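Local structure of methylocystis parvus OBBP MbnE (Methylocystis parvus OBBP, 5ICQ) at residues 89-94 with 227-232; 99-104 with 252-257. The protein probably binds methanobactin, a copper-chelating natural product, in the periplasm as the solute-binding protein of a transport system. One frame throughout, in Å; residues are numbered along the deposited sequence.

Contact 1 (89-94 with 227-232); sequences QGLVGN and YVVADV
N94 and Y227 meet through their backbones, Y227 N donating to N94 O at 3.0 Å in a nearly straight bond (N-H...O angle 165°). From there the two chains spread apart: the CA atoms of N94 and Y227 are 5.4 Å apart, those of L91 and V229 already 8.6 Å. The segments therefore touch at two separate points and form no continuous pairing.

At the first point the side chains of N94 and Y227 run side by side in the same direction, with the amide and ring planes almost perpendicular (87°). N94 OD1 lies obliquely by one flank of the phenol, 3.6 Å from Y227 CD2 and little farther from CE2, a van der Waals contact and not a polar bond. The amide is held in this attitude through its nitrogen: N94 ND2 reaches back within its own loop to G90 O at 2.9 Å, a partner close to the amide plane, and a second bond from ND2 to T601 OG1 further restricts its rotation. The tyrosine's polar end is served separately, its OH being bonded to F260 O.

The second point is purely apolar. With chi1 of V229 at 176°, CG1 is swung to the far side from the backbone N, and the other branch, CG2, meets L91 CD2 at 4.0 Å, two methyl tips at ordinary packing distance.

All four touching residues are buried. The arrangement is a loop packed on a sheet edge: strand 227-233 is an outermost strand of the four-stranded mixed sheet. Beside it, strand 237-242 contributes L238, touching both L91 and V229, and L240, touching both N94 and Y227, so the loop between strands 65-71 and 100-103 packs across these two neighbouring strands.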
ATOM      1  N   GLN A  89      15.403   3.895   5.701  1.00 12.72           N
ATOM      2  CA  GLN A  89      14.074   4.192   6.208  1.00 14.31           C
ATOM      3  C   GLN A  89      14.195   5.020   7.480  1.00 13.63           C
ATOM      4  O   GLN A  89      15.282   5.226   8.010  1.00 14.15           O
ATOM      5  CB  GLN A  89      13.295   2.905   6.478  1.00 15.71           C
ATOM      6  CG  GLN A  89      12.869   2.188   5.221  1.00 21.11           C
ATOM      7  CD  GLN A  89      12.371   0.789   5.517  1.00 34.40           C
ATOM      8  OE1 GLN A  89      13.040  -0.198   5.214  1.00 43.16           O
ATOM      9  NE2 GLN A  89      11.204   0.698   6.136  1.00 23.69           N
ATOM     10  N   GLY A  90      13.059   5.513   7.962  1.00 13.87           N
ATOM     11  CA  GLY A  90      13.054   6.290   9.182  1.00 15.69           C
ATOM     12  C   GLY A  90      13.271   7.775   8.997  1.00 14.62           C
ATOM     13  O   GLY A  90      13.319   8.497   9.996  1.00 14.33           O
ATOM     14  N   LEU A  91      13.400   8.263   7.757  1.00  8.54           N
ATOM     15  CA  LEU A  91      13.671   9.687   7.568  1.00 11.98           C
ATOM     16  C   LEU A  91      12.400  10.498   7.401  1.00 15.44           C
ATOM     17  O   LEU A  91      12.309  11.630   7.892  1.00 10.78           O
ATOM     18  CB  LEU A  91      14.578   9.898   6.352  1.00 16.10           C
ATOM     19  CG  LEU A  91      15.966   9.289   6.500  1.00 14.76           C
ATOM     20  CD1 LEU A  91      16.682   9.246   5.134  1.00 18.03           C
ATOM     21  CD2 LEU A  91      16.773  10.076   7.506  1.00 21.01           C
ATOM     22  N   VAL A  92      11.417   9.950   6.695  1.00 13.71           N
ATOM     23  CA  VAL A  92      10.147  10.638   6.554  1.00 16.71           C
ATOM     24  C   VAL A  92       9.479  10.702   7.917  1.00 12.69           C
ATOM     25  O   VAL A  92       9.497   9.724   8.679  1.00 19.33           O
ATOM     26  CB  VAL A  92       9.269   9.912   5.518  1.00 22.86           C
ATOM     27  CG1 VAL A  92       7.896  10.562   5.422  1.00 27.43           C
ATOM     28  CG2 VAL A  92       9.966   9.903   4.153  1.00 21.08           C
ATOM     29  N   GLY A  93       8.917  11.864   8.250  1.00 13.88           N
ATOM     30  CA  GLY A  93       8.247  12.022   9.529  1.00 15.16           C
ATOM     31  C   GLY A  93       9.207  12.409  10.638  1.00 12.43           C
ATOM     32  O   GLY A  93       9.039  13.456  11.268  1.00 13.72           O
ATOM     33  N   ASN A  94      10.227  11.576  10.874  1.00  7.72           N
ATOM     34  CA  ASN A  94      11.207  11.864  11.921  1.00  9.65           C
ATOM     35  C   ASN A  94      12.075  13.067  11.571  1.00 12.88           C
ATOM     36  O   ASN A  94      12.435  13.855  12.455  1.00  8.90           O
ATOM     37  CB  ASN A  94      12.096  10.647  12.163  1.00 10.86           C
ATOM     38  CG  ASN A  94      11.345   9.498  12.807  1.00 13.63           C
ATOM     39  OD1 ASN A  94      10.502   9.704  13.690  1.00 11.27           O
ATOM     40  ND2 ASN A  94      11.640   8.285  12.366  1.00 12.00           N
ATOM     41  N   TYR A 227      13.657  14.505  15.089  1.00  6.68           N
ATOM     42  CA  TYR A 227      14.969  13.887  15.200  1.00  6.18           C
ATOM     43  C   TYR A 227      15.918  14.453  14.160  1.00 11.69           C
ATOM     44  O   TYR A 227      15.508  14.823  13.057  1.00 13.61           O
ATOM     45  CB  TYR A 227      14.910  12.358  15.004  1.00 11.08           C
ATOM     46  CG  TYR A 227      14.104  11.663  16.066  1.00 10.68           C
ATOM     47  CD1 TYR A 227      14.685  11.286  17.277  1.00 10.49           C
ATOM     48  CD2 TYR A 227      12.749  11.412  15.876  1.00  9.25           C
ATOM     49  CE1 TYR A 227      13.924  10.651  18.271  1.00 10.32           C
ATOM     50  CE2 TYR A 227      11.988  10.789  16.858  1.00  8.30           C
ATOM     51  CZ  TYR A 227      12.582  10.408  18.044  1.00 11.23           C
ATOM     52  OH  TYR A 227      11.812   9.807  19.017  1.00 11.08           O
ATOM     53  N   VAL A 228      17.196  14.485  14.515  1.00  7.49           N
ATOM     54  CA  VAL A 228      18.256  14.780  13.560  1.00  6.37           C
ATOM     55  C   VAL A 228      19.068  13.516  13.324  1.00 12.71           C
ATOM     56  O   VAL A 228      19.076  12.580  14.138  1.00 10.34           O
ATOM     57  CB  VAL A 228      19.170  15.925  14.037  1.00 14.53           C
ATOM     58  CG1 VAL A 228      18.344  17.149  14.385  1.00 12.43           C
ATOM     59  CG2 VAL A 228      20.012  15.476  15.233  1.00 17.29           C
ATOM     60  N   VAL A 229      19.757  13.488  12.187  1.00 11.02           N
ATOM     61  CA  VAL A 229      20.629  12.368  11.850  1.00 17.65           C
ATOM     62  C   VAL A 229      21.954  12.574  12.577  1.00 20.79           C
ATOM     63  O   VAL A 229      22.693  13.518  12.286  1.00 15.78           O
ATOM     64  CB  VAL A 229      20.834  12.242  10.340  1.00 12.14           C
ATOM     65  CG1 VAL A 229      21.822  11.124  10.044  1.00 19.32           C
ATOM     66  CG2 VAL A 229      19.512  11.966   9.659  1.00 13.29           C
ATOM     67  N   ALA A 230      22.240  11.704  13.543  1.00 13.51           N
ATOM     68  CA  ALA A 230      23.397  11.833  14.416  1.00 16.47           C
ATOM     69  C   ALA A 230      24.591  11.016  13.957  1.00 19.96           C
ATOM     70  O   ALA A 230      25.733  11.428  14.183  1.00 20.28           O
ATOM     71  CB  ALA A 230      23.029  11.416  15.842  1.00 17.73           C
ATOM     72  N   ASP A 231      24.364   9.877  13.317  1.00 14.09           N
ATOM     73  CA  ASP A 231      25.468   9.057  12.837  1.00 20.53           C
ATOM     74  C   ASP A 231      24.956   8.190  11.700  1.00 18.42           C
ATOM     75  O   ASP A 231      23.797   7.771  11.703  1.00 18.32           O
ATOM     76  CB  ASP A 231      26.053   8.179  13.949  1.00 27.81           C
ATOM     77  CG  ASP A 231      27.318   7.451  13.512  1.00 33.13           C
ATOM     78  OD1 ASP A 231      28.255   8.127  13.041  1.00 28.75           O
ATOM     79  OD2 ASP A 231      27.364   6.206  13.611  1.00 25.97           O
ATOM     80  N   VAL A 232      25.817   7.935  10.722  1.00 14.74           N
ATOM     81  CA  VAL A 232      25.453   7.054   9.621  1.00 15.05           C
ATOM     82  C   VAL A 232      26.663   6.217   9.239  1.00 27.14           C
ATOM     83  O   VAL A 232      27.773   6.740   9.091  1.00 20.93           O
ATOM     84  CB  VAL A 232      24.913   7.827   8.398  1.00 21.46           C
ATOM     85  CG1 VAL A 232      25.871   8.909   7.987  1.00 23.12           C
ATOM     86  CG2 VAL A 232      24.647   6.870   7.228  1.00 25.02           C
TER

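Contact 2 (99-104 with 252-257); sequences LMARSQ and PSQRGF
A101 CB touches S253 at both side-chain atoms, 3.7 Å from S253 OG and 3.8 Å from S253 CB, which makes the alanine methyl the whole of one side of this small contact. The CB atoms of both residues project toward the opposing segment, consistent with a CA separation of 6.6 Å. A third approach is looser: Q254 NE2 comes to 4.4 Å from the same methyl.

Next come the bonds that fix the two polar side chains. With chi1 at 67° the S253 hydroxyl is tucked back over the serine's own backbone, and from there OG is hydrogen-bonded to P112 O of strand 109-120. Q254 folds back on itself, which brings NE2 near the preceding peptide; there it makes a weak, bent bond to S253 O (3.2 Å, 132°). Its OE1 is bonded to Y246 OH, so both ends of the amide have partners.

Farther out, the backbone sets the frame. Q254 to F257 form a type II turn closed by F257 N to Q254 O at 3.2 Å, with G256 at a positive phi. A101 for its part is backbone-bonded to Y111, in the pairing of strand 100-103 with strand 109-120. A turn-bearing loop thus lies against a strand of the antiparallel sheet.

No hydrogen bond or salt bridge links the two segments directly. With 71 Å² buried between them, they meet through van der Waals contact of the alanine methyl, chiefly with the serine side chain, and the polar coupling runs indirectly: S253 is bonded to the very strand that pairs with A101, so strand 109-120 ties both partners of the contact together.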
ATOM      1  N   LEU A  99       3.476  19.647   4.943  1.00 10.31           N
ATOM      2  CA  LEU A  99       2.652  20.762   5.395  1.00 10.25           C
ATOM      3  C   LEU A  99       1.593  20.311   6.396  1.00  9.67           C
ATOM      4  O   LEU A  99       1.241  21.060   7.317  1.00 10.59           O
ATOM      5  CB  LEU A  99       1.995  21.427   4.194  1.00 14.14           C
ATOM      6  CG  LEU A  99       2.929  22.262   3.330  1.00 18.65           C
ATOM      7  CD1 LEU A  99       2.226  22.614   2.003  1.00 14.88           C
ATOM      8  CD2 LEU A  99       3.353  23.511   4.084  1.00 16.06           C
ATOM      9  N   MET A 100       1.053  19.106   6.221  1.00  9.57           N
ATOM     10  CA  MET A 100       0.020  18.590   7.104  1.00  8.76           C
ATOM     11  C   MET A 100       0.367  17.159   7.484  1.00 12.99           C
ATOM     12  O   MET A 100       1.115  16.473   6.780  1.00 11.68           O
ATOM     13  CB  MET A 100      -1.371  18.672   6.456  1.00  9.52           C
ATOM     14  CG  MET A 100      -1.801  20.120   6.131  1.00 11.37           C
ATOM     15  SD  MET A 100      -3.477  20.226   5.432  1.00 16.33           S
ATOM     16  CE  MET A 100      -4.446  20.039   6.934  1.00 15.60           C
ATOM     17  N   ALA A 101      -0.153  16.733   8.631  1.00 10.76           N
ATOM     18  CA  ALA A 101       0.141  15.427   9.203  1.00 12.43           C
ATOM     19  C   ALA A 101      -1.066  14.524   8.999  1.00 12.40           C
ATOM     20  O   ALA A 101      -2.198  14.932   9.262  1.00 10.33           O
ATOM     21  CB  ALA A 101       0.465  15.553  10.698  1.00 10.40           C
ATOM     22  N   ARG A 102      -0.832  13.299   8.549  1.00 11.75           N
ATOM     23  CA  ARG A 102      -1.927  12.376   8.272  1.00 11.06           C
ATOM     24  C   ARG A 102      -2.289  11.609   9.543  1.00 13.00           C
ATOM     25  O   ARG A 102      -1.414  11.038  10.197  1.00 12.15           O
ATOM     26  CB  ARG A 102      -1.522  11.409   7.162  1.00 11.07           C
ATOM     27  CG  ARG A 102      -2.620  10.444   6.775  1.00 13.89           C
ATOM     28  CD  ARG A 102      -2.239   9.707   5.488  1.00 16.93           C
ATOM     29  NE  ARG A 102      -3.337   8.890   4.975  1.00 15.23           N
ATOM     30  CZ  ARG A 102      -3.318   8.283   3.790  1.00 26.26           C
ATOM     31  NH1 ARG A 102      -2.263   8.418   2.996  1.00 22.75           N
ATOM     32  NH2 ARG A 102      -4.355   7.558   3.387  1.00 19.91           N
ATOM     33  N   SER A 103      -3.565  11.625   9.916  1.00  9.50           N
ATOM     34  CA  SER A 103      -4.022  10.764  10.998  1.00  9.26           C
ATOM     35  C   SER A 103      -4.281   9.374  10.445  1.00 14.78           C
ATOM     36  O   SER A 103      -5.097   9.207   9.530  1.00 15.03           O
ATOM     37  CB  SER A 103      -5.296  11.284  11.657  1.00 11.63           C
ATOM     38  OG  SER A 103      -5.740  10.306  12.589  1.00 12.04           O
ATOM     39  N   GLN A 104      -3.599   8.375  11.003  1.00 14.72           N
ATOM     40  CA  GLN A 104      -3.839   7.007  10.562  1.00 17.03           C
ATOM     41  C   GLN A 104      -5.086   6.401  11.179  1.00 17.43           C
ATOM     42  O   GLN A 104      -5.347   5.207  10.986  1.00 18.75           O
ATOM     43  CB  GLN A 104      -2.617   6.136  10.852  1.00 17.72           C
ATOM     44  CG  GLN A 104      -1.556   6.220   9.762  1.00 27.99           C
ATOM     45  CD  GLN A 104      -2.137   6.093   8.347  1.00 37.64           C
ATOM     46  OE1 GLN A 104      -3.032   5.277   8.091  1.00 40.01           O
ATOM     47  NE2 GLN A 104      -1.624   6.903   7.422  1.00 29.49           N
ATOM     48  N   PRO A 252      -0.734  19.781  18.169  1.00 14.18           N
ATOM     49  CA  PRO A 252      -1.660  18.678  18.485  1.00  9.32           C
ATOM     50  C   PRO A 252      -1.384  17.384  17.735  1.00  7.99           C
ATOM     51  O   PRO A 252      -1.400  16.309  18.348  1.00 11.14           O
ATOM     52  CB  PRO A 252      -3.026  19.272  18.112  1.00 14.24           C
ATOM     53  CG  PRO A 252      -2.863  20.747  18.447  1.00 14.79           C
ATOM     54  CD  PRO A 252      -1.446  21.056  17.964  1.00 11.06           C
ATOM     55  N   SER A 253      -1.110  17.458  16.428  1.00 10.35           N
ATOM     56  CA  SER A 253      -0.844  16.258  15.633  1.00 10.62           C
ATOM     57  C   SER A 253       0.459  15.565  16.006  1.00 12.99           C
ATOM     58  O   SER A 253       0.738  14.478  15.477  1.00 11.97           O
ATOM     59  CB  SER A 253      -0.805  16.624  14.145  1.00 14.25           C
ATOM     60  OG  SER A 253       0.313  17.458  13.854  1.00 10.99           O
ATOM     61  N   GLN A 254       1.262  16.160  16.884  1.00  8.89           N
ATOM     62  CA  GLN A 254       2.552  15.612  17.283  1.00  9.08           C
ATOM     63  C   GLN A 254       2.594  15.155  18.739  1.00 12.76           C
ATOM     64  O   GLN A 254       3.567  14.500  19.136  1.00 10.33           O
ATOM     65  CB  GLN A 254       3.653  16.669  17.066  1.00 11.45           C
ATOM     66  CG  GLN A 254       3.691  17.256  15.665  1.00  7.62           C
ATOM     67  CD  GLN A 254       4.240  16.250  14.689  1.00 11.37           C
ATOM     68  OE1 GLN A 254       5.450  16.108  14.553  1.00 13.22           O
ATOM     69  NE2 GLN A 254       3.352  15.512  14.035  1.00 14.99           N
ATOM     70  N   ARG A 255       1.594  15.507  19.548  1.00 12.67           N
ATOM     71  CA  ARG A 255       1.627  15.194  20.973  1.00 11.35           C
ATOM     72  C   ARG A 255       1.483  13.702  21.191  1.00 13.43           C
ATOM     73  O   ARG A 255       0.595  13.065  20.614  1.00 12.18           O
ATOM     74  CB  ARG A 255       0.501  15.920  21.712  1.00 14.87           C
ATOM     75  CG  ARG A 255       0.697  17.421  21.806  1.00 15.10           C
ATOM     76  CD  ARG A 255      -0.544  18.095  22.376  1.00 18.53           C
ATOM     77  NE  ARG A 255      -0.438  19.549  22.323  1.00 22.90           N
ATOM     78  CZ  ARG A 255      -1.473  20.375  22.200  1.00 28.42           C
ATOM     79  NH1 ARG A 255      -2.708  19.889  22.108  1.00 23.80           N
ATOM     80  NH2 ARG A 255      -1.270  21.688  22.167  1.00 24.09           N
ATOM     81  N   GLY A 256       2.353  13.143  22.034  1.00  9.08           N
ATOM     82  CA  GLY A 256       2.358  11.722  22.283  1.00 12.56           C
ATOM     83  C   GLY A 256       3.243  10.922  21.356  1.00 13.74           C
ATOM     84  O   GLY A 256       3.446   9.726  21.599  1.00 13.46           O
ATOM     85  N   PHE A 257       3.767  11.535  20.300  1.00 10.13           N
ATOM     86  CA  PHE A 257       4.647  10.852  19.362  1.00  9.77           C
ATOM     87  C   PHE A 257       6.092  11.224  19.663  1.00 14.46           C
ATOM     88  O   PHE A 257       6.368  12.238  20.304  1.00 13.68           O
ATOM     89  CB  PHE A 257       4.303  11.231  17.916  1.00  7.38           C
ATOM     90  CG  PHE A 257       2.955  10.747  17.461  1.00 10.56           C
ATOM     91  CD1 PHE A 257       2.712   9.387  17.290  1.00 14.83           C
ATOM     92  CD2 PHE A 257       1.927  11.646  17.199  1.00 10.92           C
ATOM     93  CE1 PHE A 257       1.471   8.939  16.856  1.00 16.54           C
ATOM     94  CE2 PHE A 257       0.680  11.202  16.759  1.00 13.04           C
ATOM     95  CZ  PHE A 257       0.451   9.852  16.590  1.00 13.01           C
TER

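From the N terminus, the chain leaves strand 65-71, passes through 89-94 and enters strand 100-103 with 99-104, so the first halves of both contacts follow one another closely. After the strands and helices between, 227-232 returns to 89-94 and closes contact 1 over 132 intervening residues; 252-257 then returns to 99-104 and closes contact 2 over 147. The segments alternate, so the two loops cross and neither nests within the other. Contact 1 joins the loop before strand 100-103 to an outer strand of the mixed four-stranded sheet, whereas contact 2 joins the six-stranded antiparallel sheet to the connection between strands 237-242 and 262-268. Their centres are about 17 Å apart.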